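Phospho-2-dehydro-3-deoxyheptonate aldolase (Francisella tularensis, PDB 3TQK) probably catalyses the stereospecific condensation of phosphoenolpyruvate with D-erythrose 4-phosphate to give DAHP, the first step of chorismate biosynthesis. Local coordinates at residues A[237-249]-A[279-293]. Numbering follows the deposited sequence.
Sequences PNFSKEHVDDCIA and VLADICEQIKHSNDI
Gln286 of helix 276-289 reaches Phe239, in the loop just before helix 241-253, and binds its backbone. Its CG stands anti to the carbonyl carbon (chi1 -77°) and the chain runs extended, which carries the amide across to the turn at Phe239-Lys241. NE2 gives one hydrogen to Phe239 O (3.0 Å, N-H...O 160°), nearly in the amide plane and on a carbonyl lone pair. NE2 also donates to Asp282 OD1 (2.9 Å), one helical turn back, so two bonds fix the rotation of the amide. OE1, on the other branch, lies against Lys241 CA and Val244 CG2. Beyond this amide, Phe239 lays one ring face over Val279, whose CG1 makes a CH-pi contact 4.2 Å from the ring centroid, while CG2 touches CE1. The carboxylate of Asp282 meets the same ring at its edge, CG 3.7 Å from Phe239 CE2, the two planes 76° apart. Its OD1 also receives a hydrogen bond from a water that accepts from Lys241 N. Lys241, bent at chi2, runs past the amide and brings NZ alongside Ser290 CB. NZ donates to two waters: one donates to Gln286 O, the other to both Asp245 OD1 and Asp292 OD2. Those two aspartate oxygens are 4.1 Å apart and the carboxylate planes nearly perpendicular. Val244 CG1 also packs on Ile293 CG1, and Ile248 CG1 on Asp292 CG. Both helices flank strand 260-263 of the TIM barrel, whose Ile262 meets Phe239, Val244, Ile283 and Ile293. The contact thus joins the outer helices that follow barrel strands 226-230 and 260-263 through a buried glutamine amide and a water-bridged cluster of charges, where the lysine ammonium probably eases the repulsion between the paired aspartates.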
loop_
_atom_site.group_PDB
_atom_site.type_symbol
_atom_site.label_atom_id
_atom_site.label_comp_id
_atom_site.label_asym_id
_atom_site.label_seq_id
_atom_site.Cartn_x
_atom_site.Cartn_y
_atom_site.Cartn_z
ATOM N N PRO A 237 -9.222 -17.583 -11.963
ATOM C CA PRO A 237 -10.237 -17.580 -10.906
ATOM C C PRO A 237 -9.929 -18.564 -9.765
ATOM O O PRO A 237 -9.442 -19.665 -10.014
ATOM C CB PRO A 237 -11.528 -17.982 -11.648
ATOM C CG PRO A 237 -11.245 -17.711 -13.106
ATOM C CD PRO A 237 -9.779 -17.969 -13.278
ATOM N N ASN A 238 -10.195 -18.146 -8.529
ATOM C CA ASN A 238 -9.929 -18.972 -7.352
ATOM C C ASN A 238 -11.165 -19.196 -6.476
ATOM O O ASN A 238 -11.079 -19.165 -5.252
ATOM C CB ASN A 238 -8.755 -18.395 -6.529
ATOM C CG ASN A 238 -8.965 -16.938 -6.097
ATOM O OD1 ASN A 238 -10.081 -16.405 -6.130
ATOM N ND2 ASN A 238 -7.878 -16.292 -5.677
ATOM N N PHE A 239 -12.305 -19.438 -7.121
ATOM C CA PHE A 239 -13.571 -19.672 -6.427
ATOM C C PHE A 239 -13.851 -21.153 -6.191
ATOM O O PHE A 239 -14.708 -21.482 -5.376
ATOM C CB PHE A 239 -14.745 -19.035 -7.191
ATOM C CG PHE A 239 -14.966 -19.602 -8.572
ATOM C CD1 PHE A 239 -14.505 -18.931 -9.694
ATOM C CD2 PHE A 239 -15.640 -20.801 -8.746
ATOM C CE1 PHE A 239 -14.704 -19.447 -10.966
ATOM C CE2 PHE A 239 -15.836 -21.330 -10.012
ATOM C CZ PHE A 239 -15.366 -20.649 -11.125
ATOM N N SER A 240 -13.138 -22.039 -6.893
ATOM C CA SER A 240 -13.394 -23.481 -6.816
ATOM C C SER A 240 -13.073 -24.095 -5.460
ATOM O O SER A 240 -12.333 -23.530 -4.666
ATOM C CB SER A 240 -12.594 -24.239 -7.886
ATOM O OG SER A 240 -11.230 -24.366 -7.513
ATOM N N LYS A 241 -13.629 -25.280 -5.231
ATOM C CA LYS A 241 -13.381 -26.077 -4.026
ATOM C C LYS A 241 -11.885 -26.264 -3.760
ATOM O O LYS A 241 -11.429 -26.053 -2.636
ATOM C CB LYS A 241 -14.084 -27.438 -4.164
ATOM C CG LYS A 241 -13.907 -28.415 -2.996
ATOM C CD LYS A 241 -14.604 -27.964 -1.727
ATOM C CE LYS A 241 -14.825 -29.150 -0.778
ATOM N NZ LYS A 241 -15.534 -28.775 0.485
ATOM N N GLU A 242 -11.143 -26.659 -4.795
ATOM C CA GLU A 242 -9.680 -26.802 -4.745
ATOM C C GLU A 242 -9.033 -25.582 -4.071
ATOM O O GLU A 242 -8.241 -25.719 -3.135
ATOM C CB GLU A 242 -9.140 -26.987 -6.183
ATOM C CG GLU A 242 -7.609 -27.145 -6.337
ATOM C CD GLU A 242 -7.028 -26.473 -7.620
ATOM O OE1 GLU A 242 -7.346 -26.936 -8.751
ATOM O OE2 GLU A 242 -6.234 -25.493 -7.478
ATOM N N HIS A 243 -9.403 -24.393 -4.539
ATOM C CA HIS A 243 -8.834 -23.132 -4.066
ATOM C C HIS A 243 -9.283 -22.785 -2.638
ATOM O O HIS A 243 -8.521 -22.201 -1.847
ATOM C CB HIS A 243 -9.218 -21.993 -5.028
ATOM C CG HIS A 243 -8.518 -22.056 -6.349
ATOM N ND1 HIS A 243 -9.101 -22.591 -7.481
ATOM C CD2 HIS A 243 -7.271 -21.671 -6.714
ATOM C CE1 HIS A 243 -8.241 -22.532 -8.482
ATOM N NE2 HIS A 243 -7.123 -21.976 -8.043
ATOM N N VAL A 244 -10.520 -23.133 -2.307
ATOM C CA VAL A 244 -11.040 -22.856 -0.976
ATOM C C VAL A 244 -10.349 -23.729 0.073
ATOM O O VAL A 244 -9.955 -23.221 1.119
ATOM C CB VAL A 244 -12.573 -23.027 -0.915
ATOM C CG1 VAL A 244 -13.072 -22.843 0.508
ATOM C CG2 VAL A 244 -13.245 -22.031 -1.866
ATOM N N ASP A 245 -10.193 -25.022 -0.213
ATOM C CA ASP A 245 -9.442 -25.947 0.660
ATOM C C ASP A 245 -8.020 -25.447 0.909
ATOM O O ASP A 245 -7.534 -25.516 2.035
ATOM C CB ASP A 245 -9.348 -27.374 0.062
ATOM C CG ASP A 245 -10.667 -28.140 0.096
ATOM O OD1 ASP A 245 -11.589 -27.762 0.837
ATOM O OD2 ASP A 245 -10.772 -29.150 -0.629
ATOM N N ASP A 246 -7.355 -24.964 -0.144
ATOM C CA ASP A 246 -5.977 -24.470 -0.048
ATOM C C ASP A 246 -5.902 -23.265 0.868
ATOM O O ASP A 246 -4.987 -23.152 1.694
ATOM C CB ASP A 246 -5.444 -24.085 -1.429
ATOM C CG ASP A 246 -4.053 -23.444 -1.377
ATOM O OD1 ASP A 246 -3.044 -24.175 -1.362
ATOM O OD2 ASP A 246 -3.964 -22.203 -1.369
ATOM N N CYS A 247 -6.862 -22.359 0.705
ATOM C CA CYS A 247 -6.928 -21.158 1.527
ATOM C C CYS A 247 -7.117 -21.534 2.998
ATOM O O CYS A 247 -6.406 -21.020 3.872
ATOM C CB CYS A 247 -8.066 -20.240 1.056
ATOM S SG CYS A 247 -8.139 -18.659 1.909
ATOM N N ILE A 248 -8.076 -22.426 3.253
ATOM C CA ILE A 248 -8.317 -22.952 4.603
ATOM C C ILE A 248 -7.056 -23.599 5.188
ATOM O O ILE A 248 -6.720 -23.339 6.348
ATOM C CB ILE A 248 -9.504 -23.972 4.631
ATOM C CG1 ILE A 248 -10.832 -23.252 4.394
ATOM C CG2 ILE A 248 -9.572 -24.692 5.961
ATOM C CD1 ILE A 248 -11.200 -22.235 5.480
ATOM N N ALA A 249 -6.345 -24.402 4.390
ATOM C CA ALA A 249 -5.083 -25.001 4.843
ATOM C C ALA A 249 -4.060 -23.930 5.228
ATOM O O ALA A 249 -3.365 -24.065 6.239
ATOM C CB ALA A 249 -4.497 -25.945 3.784
ATOM N N VAL A 279 -20.420 -18.275 -11.356
ATOM C CA VAL A 279 -19.491 -18.397 -10.232
ATOM C C VAL A 279 -20.273 -18.675 -8.941
ATOM O O VAL A 279 -19.889 -19.541 -8.162
ATOM C CB VAL A 279 -18.608 -17.139 -10.061
ATOM C CG1 VAL A 279 -17.844 -17.169 -8.719
ATOM C CG2 VAL A 279 -17.638 -17.004 -11.241
ATOM N N LEU A 280 -21.377 -17.957 -8.733
ATOM C CA LEU A 280 -22.238 -18.178 -7.559
ATOM C C LEU A 280 -22.828 -19.591 -7.511
ATOM O O LEU A 280 -22.945 -20.177 -6.434
ATOM C CB LEU A 280 -23.369 -17.146 -7.508
ATOM C CG LEU A 280 -24.203 -17.161 -6.224
ATOM C CD1 LEU A 280 -23.346 -16.861 -4.999
ATOM C CD2 LEU A 280 -25.330 -16.176 -6.328
ATOM N N ALA A 281 -23.179 -20.141 -8.671
ATOM C CA ALA A 281 -23.708 -21.509 -8.746
ATOM C C ALA A 281 -22.715 -22.527 -8.201
ATOM O O ALA A 281 -23.105 -23.467 -7.513
ATOM C CB ALA A 281 -24.092 -21.868 -10.187
ATOM N N ASP A 282 -21.437 -22.346 -8.518
ATOM C CA ASP A 282 -20.372 -23.209 -8.002
ATOM C C ASP A 282 -20.233 -23.026 -6.485
ATOM O O ASP A 282 -20.062 -23.993 -5.740
ATOM C CB ASP A 282 -19.050 -22.878 -8.707
ATOM C CG ASP A 282 -17.960 -23.911 -8.453
ATOM O OD1 ASP A 282 -17.442 -23.979 -7.321
ATOM O OD2 ASP A 282 -17.586 -24.628 -9.401
ATOM N N ILE A 283 -20.314 -21.779 -6.037
ATOM C CA ILE A 283 -20.189 -21.463 -4.609
ATOM C C ILE A 283 -21.363 -22.031 -3.789
ATOM O O ILE A 283 -21.173 -22.524 -2.682
ATOM C CB ILE A 283 -20.060 -19.938 -4.388
ATOM C CG1 ILE A 283 -18.738 -19.427 -4.976
ATOM C CG2 ILE A 283 -20.141 -19.593 -2.909
ATOM C CD1 ILE A 283 -18.606 -17.936 -4.992
ATOM N N CYS A 284 -22.572 -21.963 -4.335
ATOM C CA CYS A 284 -23.750 -22.505 -3.652
ATOM C C CYS A 284 -23.650 -24.013 -3.478
ATOM O O CYS A 284 -23.963 -24.536 -2.405
ATOM C CB CYS A 284 -25.029 -22.131 -4.390
ATOM S SG CYS A 284 -25.373 -20.381 -4.252
ATOM N N GLU A 285 -23.192 -24.708 -4.518
ATOM C CA GLU A 285 -22.983 -26.153 -4.421
ATOM C C GLU A 285 -22.005 -26.452 -3.288
ATOM O O GLU A 285 -22.210 -27.406 -2.529
ATOM C CB GLU A 285 -22.488 -26.745 -5.754
ATOM C CG GLU A 285 -22.121 -28.242 -5.717
ATOM C CD GLU A 285 -23.324 -29.201 -5.641
ATOM O OE1 GLU A 285 -24.497 -28.751 -5.663
ATOM O OE2 GLU A 285 -23.081 -30.430 -5.575
ATOM N N GLN A 286 -20.957 -25.637 -3.171
ATOM C CA GLN A 286 -19.970 -25.818 -2.108
ATOM C C GLN A 286 -20.580 -25.548 -0.741
ATOM O O GLN A 286 -20.368 -26.316 0.195
ATOM C CB GLN A 286 -18.761 -24.908 -2.306
ATOM C CG GLN A 286 -17.790 -25.361 -3.370
ATOM C CD GLN A 286 -16.605 -24.423 -3.468
ATOM O OE1 GLN A 286 -15.790 -24.347 -2.552
ATOM N NE2 GLN A 286 -16.516 -23.687 -4.570
ATOM N N ILE A 287 -21.327 -24.451 -0.636
ATOM C CA ILE A 287 -21.984 -24.055 0.613
ATOM C C ILE A 287 -22.877 -25.158 1.182
ATOM O O ILE A 287 -22.997 -25.308 2.402
ATOM C CB ILE A 287 -22.804 -22.766 0.408
ATOM C CG1 ILE A 287 -21.851 -21.562 0.327
ATOM C CG2 ILE A 287 -23.809 -22.574 1.540
ATOM C CD1 ILE A 287 -22.483 -20.292 -0.179
ATOM N N LYS A 288 -23.479 -25.943 0.292
ATOM C CA LYS A 288 -24.344 -27.043 0.698
ATOM C C LYS A 288 -23.627 -28.157 1.470
ATOM O O LYS A 288 -24.240 -28.813 2.312
ATOM C CB LYS A 288 -25.047 -27.621 -0.532
ATOM C CG LYS A 288 -26.272 -26.827 -0.922
ATOM C CD LYS A 288 -26.400 -26.541 -2.414
ATOM C CE LYS A 288 -27.139 -27.588 -3.178
ATOM N NZ LYS A 288 -27.812 -26.952 -4.340
ATOM N N HIS A 289 -22.339 -28.360 1.204
ATOM C CA HIS A 289 -21.616 -29.523 1.739
ATOM C C HIS A 289 -20.429 -29.201 2.661
ATOM O O HIS A 289 -19.753 -30.110 3.152
ATOM C CB HIS A 289 -21.159 -30.400 0.572
ATOM C CG HIS A 289 -22.294 -31.019 -0.186
ATOM N ND1 HIS A 289 -22.542 -30.744 -1.514
ATOM C CD2 HIS A 289 -23.260 -31.886 0.206
ATOM C CE1 HIS A 289 -23.602 -31.428 -1.912
ATOM N NE2 HIS A 289 -24.058 -32.126 -0.886
ATOM N N SER A 290 -20.193 -27.916 2.906
ATOM C CA SER A 290 -19.088 -27.465 3.732
ATOM C C SER A 290 -19.414 -26.083 4.309
ATOM O O SER A 290 -20.082 -25.279 3.665
ATOM C CB SER A 290 -17.812 -27.419 2.893
ATOM O OG SER A 290 -16.763 -26.744 3.558
ATOM N N ASN A 291 -18.953 -25.828 5.531
ATOM C CA ASN A 291 -19.158 -24.550 6.187
ATOM C C ASN A 291 -17.925 -23.641 6.022
ATOM O O ASN A 291 -17.804 -22.647 6.726
ATOM C CB ASN A 291 -19.499 -24.753 7.681
ATOM C CG ASN A 291 -20.957 -25.222 7.913
ATOM O OD1 ASN A 291 -21.491 -26.022 7.159
ATOM N ND2 ASN A 291 -21.580 -24.730 8.976
ATOM N N ASP A 292 -17.027 -23.974 5.091
ATOM C CA ASP A 292 -15.794 -23.192 4.872
ATOM C C ASP A 292 -16.028 -21.805 4.271
ATOM O O ASP A 292 -15.312 -20.857 4.606
ATOM C CB ASP A 292 -14.819 -23.934 3.947
ATOM C CG ASP A 292 -14.183 -25.158 4.601
ATOM O OD1 ASP A 292 -14.089 -25.228 5.843
ATOM O OD2 ASP A 292 -13.737 -26.041 3.848
ATOM N N ILE A 293 -16.981 -21.713 3.344
ATOM C CA ILE A 293 -17.357 -20.442 2.739
ATOM C C ILE A 293 -18.435 -19.838 3.619
ATOM O O ILE A 293 -19.454 -20.482 3.877
ATOM C CB ILE A 293 -17.897 -20.619 1.300
ATOM C CG1 ILE A 293 -16.844 -21.274 0.392
ATOM C CG2 ILE A 293 -18.319 -19.275 0.721
ATOM C CD1 ILE A 293 -17.383 -21.803 -0.966
HETATM O O HOH W 1 -15.869 -25.962 -6.881
HETATM O O HOH W 2 -13.855 -26.399 1.298
HETATM O O HOH W 3 -18.378 -28.218 -0.304
#